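PDB 4NRN: metal-bound toxin from Helicobacter pylori, which binds two zinc ions and, as a RelE-family toxin of the YafQ subfamily in a toxin-antitoxin system, probably acts as an RNA endonuclease. Local coordinates for residues P39-P42 and K43-D46; V31-L34 and A35-Q38. All coordinates share one frame; numbering follows the deposited sequence.

Interaction 1: P39-P42 and K43-D46; sequences PLAP and KYKD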
loop_
_atom_site.group_PDB
_atom_site.type_symbol
_atom_site.label_atom_id
_atom_site.label_comp_id
_atom_site.label_asym_id
_atom_site.label_seq_id
_atom_site.Cartn_x
_atom_site.Cartn_y
_atom_site.Cartn_z
ATOM N N PRO A 39 10.486 -10.007 0.799
ATOM C CA PRO A 39 9.695 -10.049 2.038
ATOM C C PRO A 39 9.842 -8.761 2.851
ATOM O O PRO A 39 10.933 -8.173 2.895
ATOM C CB PRO A 39 10.306 -11.228 2.816
ATOM C CG PRO A 39 11.118 -11.978 1.834
ATOM C CD PRO A 39 11.582 -10.988 0.818
ATOM N N LEU A 40 8.755 -8.331 3.488
ATOM C CA LEU A 40 8.778 -7.117 4.297
ATOM C C LEU A 40 9.391 -7.354 5.675
ATOM O O LEU A 40 9.386 -8.471 6.191
ATOM C CB LEU A 40 7.370 -6.531 4.459
ATOM C CG LEU A 40 6.550 -6.161 3.219
ATOM C CD1 LEU A 40 7.409 -5.435 2.188
ATOM C CD2 LEU A 40 5.904 -7.402 2.622
ATOM N N ALA A 41 9.914 -6.282 6.257
ATOM C CA ALA A 41 10.393 -6.296 7.632
ATOM C C ALA A 41 9.254 -6.725 8.560
ATOM O O ALA A 41 8.089 -6.437 8.278
ATOM C CB ALA A 41 10.905 -4.921 8.007
ATOM N N PRO A 42 9.586 -7.406 9.674
ATOM C CA PRO A 42 8.558 -8.015 10.529
ATOM C C PRO A 42 7.483 -7.006 10.921
ATOM O O PRO A 42 6.300 -7.352 11.044
ATOM C CB PRO A 42 9.344 -8.456 11.772
ATOM C CG PRO A 42 10.773 -8.520 11.337
ATOM C CD PRO A 42 10.927 -7.471 10.285
ATOM N N LYS A 43 7.909 -5.761 11.106
ATOM C CA LYS A 43 7.021 -4.679 11.504
ATOM C C LYS A 43 5.784 -4.630 10.615
ATOM O O LYS A 43 4.658 -4.471 11.095
ATOM C CB LYS A 43 7.774 -3.344 11.432
ATOM C CG LYS A 43 7.112 -2.199 12.187
ATOM C CD LYS A 43 8.115 -1.097 12.526
ATOM C CE LYS A 43 7.598 -0.195 13.648
ATOM N NZ LYS A 43 8.653 0.701 14.212
ATOM N N TYR A 44 6.005 -4.792 9.315
ATOM C CA TYR A 44 4.987 -4.473 8.328
ATOM C C TYR A 44 4.096 -5.668 8.009
ATOM O O TYR A 44 4.335 -6.395 7.046
ATOM C CB TYR A 44 5.634 -3.885 7.060
ATOM C CG TYR A 44 6.622 -2.764 7.358
ATOM C CD1 TYR A 44 6.284 -1.723 8.221
ATOM C CD2 TYR A 44 7.886 -2.753 6.787
ATOM C CE1 TYR A 44 7.178 -0.707 8.505
ATOM C CE2 TYR A 44 8.781 -1.747 7.060
ATOM C CZ TYR A 44 8.428 -0.722 7.920
ATOM O OH TYR A 44 9.334 0.286 8.198
ATOM N N LYS A 45 3.073 -5.857 8.837
ATOM C CA LYS A 45 2.128 -6.945 8.669
ATOM C C LYS A 45 1.461 -6.875 7.291
ATOM O O LYS A 45 1.026 -5.808 6.839
ATOM C CB LYS A 45 1.112 -6.953 9.817
ATOM C CG LYS A 45 1.720 -7.422 11.143
ATOM C CD LYS A 45 0.816 -7.134 12.338
ATOM C CE LYS A 45 1.499 -7.508 13.656
ATOM N NZ LYS A 45 0.730 -7.083 14.867
ATOM N N ASP A 46 1.416 -8.025 6.622
ATOM C CA ASP A 46 1.007 -8.099 5.225
ATOM C C ASP A 46 0.148 -9.330 4.993
ATOM O O ASP A 46 0.591 -10.460 5.211
ATOM C CB ASP A 46 2.243 -8.178 4.330
ATOM C CG ASP A 46 1.898 -8.132 2.870
ATOM O OD1 ASP A 46 1.472 -7.058 2.403
ATOM O OD2 ASP A 46 2.057 -9.163 2.185
#
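A41 and Y44 are joined across a tight reversal of the backbone: the amide N of Y44 donates to A41 O at 2.9 Å, with an N-H...O angle of 155°. The donor stands above the plane of the carbonyl, 38° out of it. P42 and K43 occupy the corner, and both have helical phi/psi values, which makes this a type III-like beta turn. Immediately afterwards Y44 is the centre of an inverse gamma turn, closed by a weak bond from K45 N to K43 O at 3.1 Å. The two turns in succession bring the loop that follows helix 24-35 round into strand 46-48, the outermost strand on its side of the sheet.

The Y44 ring lies beside A41 in an oblique approach, in which A41 CB is 3.9 Å from Y44 CD2. L40 CB comes instead to the ring's edge and is 4.1 Å from Y44 CB. One face of the ring has CB of K43 above it, offset toward the rim. The phenol reaches back to helix 24-35, where Y44 OH is hydrogen-bonded to K29 and the side chain touches L26 and V30.

With CG anti to the carbonyl carbon (chi1 -57°), L40 sends its CD2 branch to D46, where L40 CD2 is 4.1 Å from D46 CG, and the two side chains cross at about a right angle. The acid's oxygens are engaged by R57, through a salt bridge to OD2, and by Y69, through a hydrogen bond to OD1.

Interaction 2: V31-L34 and A35-Q38; sequences VGNL and ATEQ
N33 and Q38 meet where helix 24-35 ends in a Schellman motif. Its outer bond runs from Q38 N to N33 O (3.0 Å, N-H...O 165°) and its inner one from E37 N to L34 O (2.9 Å). Both donors stand above the carbonyl planes, E37 N the more steeply at 66°. E37 is the C-prime residue, and its positive phi lets the chain reverse so that E37 N and Q38 N reach L34 O and N33 O.

Before this reversal the helical pattern still holds: A35 N donates to V31 O at 3.0 Å, and T36 N to G32 O at 3.1 Å, the latter in the carbonyl plane. T36 N also makes a weak bond to N33 O, which thus serves two donors.

On the inner side, V31, L34 and A35 pack against the sheet, with L78 touching all three. The outer side is polar, and the carboxylate of E37 forms a salt bridge with K73. The side chains of N33 and Q38 cross at about a right angle. A chi1 of 59° places the T36 hydroxyl between backbone N and carbonyl carbon, from where T36 OG1 donates to a lone pair of Q38 OE1 at 2.8 Å.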
loop_
_atom_site.group_PDB
_atom_site.type_symbol
_atom_site.label_atom_id
_atom_site.label_comp_id
_atom_site.label_asym_id
_atom_site.label_seq_id
_atom_site.Cartn_x
_atom_site.Cartn_y
_atom_site.Cartn_z
ATOM N N VAL A 31 6.972 0.308 -0.399
ATOM C CA VAL A 31 6.585 0.130 -1.804
ATOM C C VAL A 31 7.734 -0.422 -2.643
ATOM O O VAL A 31 7.515 -1.208 -3.570
ATOM C CB VAL A 31 6.113 1.441 -2.431
ATOM C CG1 VAL A 31 5.993 1.282 -3.946
ATOM C CG2 VAL A 31 4.783 1.867 -1.816
ATOM N N GLY A 32 8.956 -0.003 -2.311
ATOM C CA GLY A 32 10.146 -0.520 -2.959
ATOM C C GLY A 32 10.249 -2.030 -2.864
ATOM O O GLY A 32 10.339 -2.711 -3.888
ATOM N N ASN A 33 10.239 -2.558 -1.642
ATOM C CA ASN A 33 10.302 -4.006 -1.432
ATOM C C ASN A 33 9.179 -4.742 -2.128
ATOM O O ASN A 33 9.405 -5.743 -2.813
ATOM C CB ASN A 33 10.258 -4.351 0.054
ATOM C CG ASN A 33 11.625 -4.380 0.678
ATOM O OD1 ASN A 33 12.609 -4.730 0.025
ATOM N ND2 ASN A 33 11.700 -4.011 1.951
ATOM N N LEU A 34 7.959 -4.253 -1.941
ATOM C CA LEU A 34 6.809 -4.878 -2.575
ATOM C C LEU A 34 7.059 -5.039 -4.084
ATOM O O LEU A 34 6.906 -6.138 -4.639
ATOM C CB LEU A 34 5.537 -4.072 -2.288
ATOM C CG LEU A 34 4.970 -4.248 -0.872
ATOM C CD1 LEU A 34 3.736 -3.383 -0.647
ATOM C CD2 LEU A 34 4.638 -5.711 -0.605
ATOM N N ALA A 35 7.480 -3.951 -4.729
ATOM C CA ALA A 35 7.703 -3.923 -6.179
ATOM C C ALA A 35 8.876 -4.788 -6.686
ATOM O O ALA A 35 8.861 -5.235 -7.827
ATOM C CB ALA A 35 7.840 -2.469 -6.677
ATOM N N THR A 36 9.890 -5.011 -5.855
ATOM C CA THR A 36 10.960 -5.940 -6.214
ATOM C C THR A 36 10.679 -7.303 -5.576
ATOM O O THR A 36 11.556 -8.168 -5.499
ATOM C CB THR A 36 12.370 -5.426 -5.796
ATOM O OG1 THR A 36 12.418 -5.210 -4.380
ATOM C CG2 THR A 36 12.720 -4.125 -6.514
ATOM N N GLU A 37 9.440 -7.457 -5.105
ATOM C CA GLU A 37 8.904 -8.718 -4.579
ATOM C C GLU A 37 9.758 -9.399 -3.500
ATOM O O GLU A 37 9.921 -10.621 -3.517
ATOM C CB GLU A 37 8.594 -9.689 -5.726
ATOM C CG GLU A 37 7.741 -9.062 -6.818
ATOM C CD GLU A 37 7.620 -9.927 -8.057
ATOM O OE1 GLU A 37 8.202 -9.577 -9.107
ATOM O OE2 GLU A 37 6.943 -10.969 -7.980
ATOM N N GLN A 38 10.284 -8.607 -2.563
ATOM C CA GLN A 38 11.031 -9.141 -1.428
ATOM C C GLN A 38 10.165 -9.139 -0.177
ATOM O O GLN A 38 9.226 -8.353 -0.086
ATOM C CB GLN A 38 12.261 -8.291 -1.161
ATOM C CG GLN A 38 12.997 -7.841 -2.391
ATOM C CD GLN A 38 14.185 -6.986 -2.027
ATOM O OE1 GLN A 38 14.273 -5.825 -2.418
ATOM N NE2 GLN A 38 15.098 -7.549 -1.247
#

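Overall arrangement
The two interactions are consecutive: residues 31-38 bring helix 24-35 to its end, and the loop residues that follow carry the chain on to strand 46-48. Interaction 2 is partly buried, with three buried residues, whereas interaction 1 is a surface contact with none. Backbone bonds to helical carbonyls dominate interaction 2, while interaction 1 relies on one firm turn bond and one weak one, apolar contacts and polar ends held by residues outside it. Their centres are 11 Å apart, and L40 connects them, with L40 CD1 3.7 Å from N33 CB and L40 CD2 3.9 Å from L34 CD2. Interaction 1 also lies nearer the metal site: K45 is about 6 Å from a zinc ion, L34 about 12 Å, measured from their side chains.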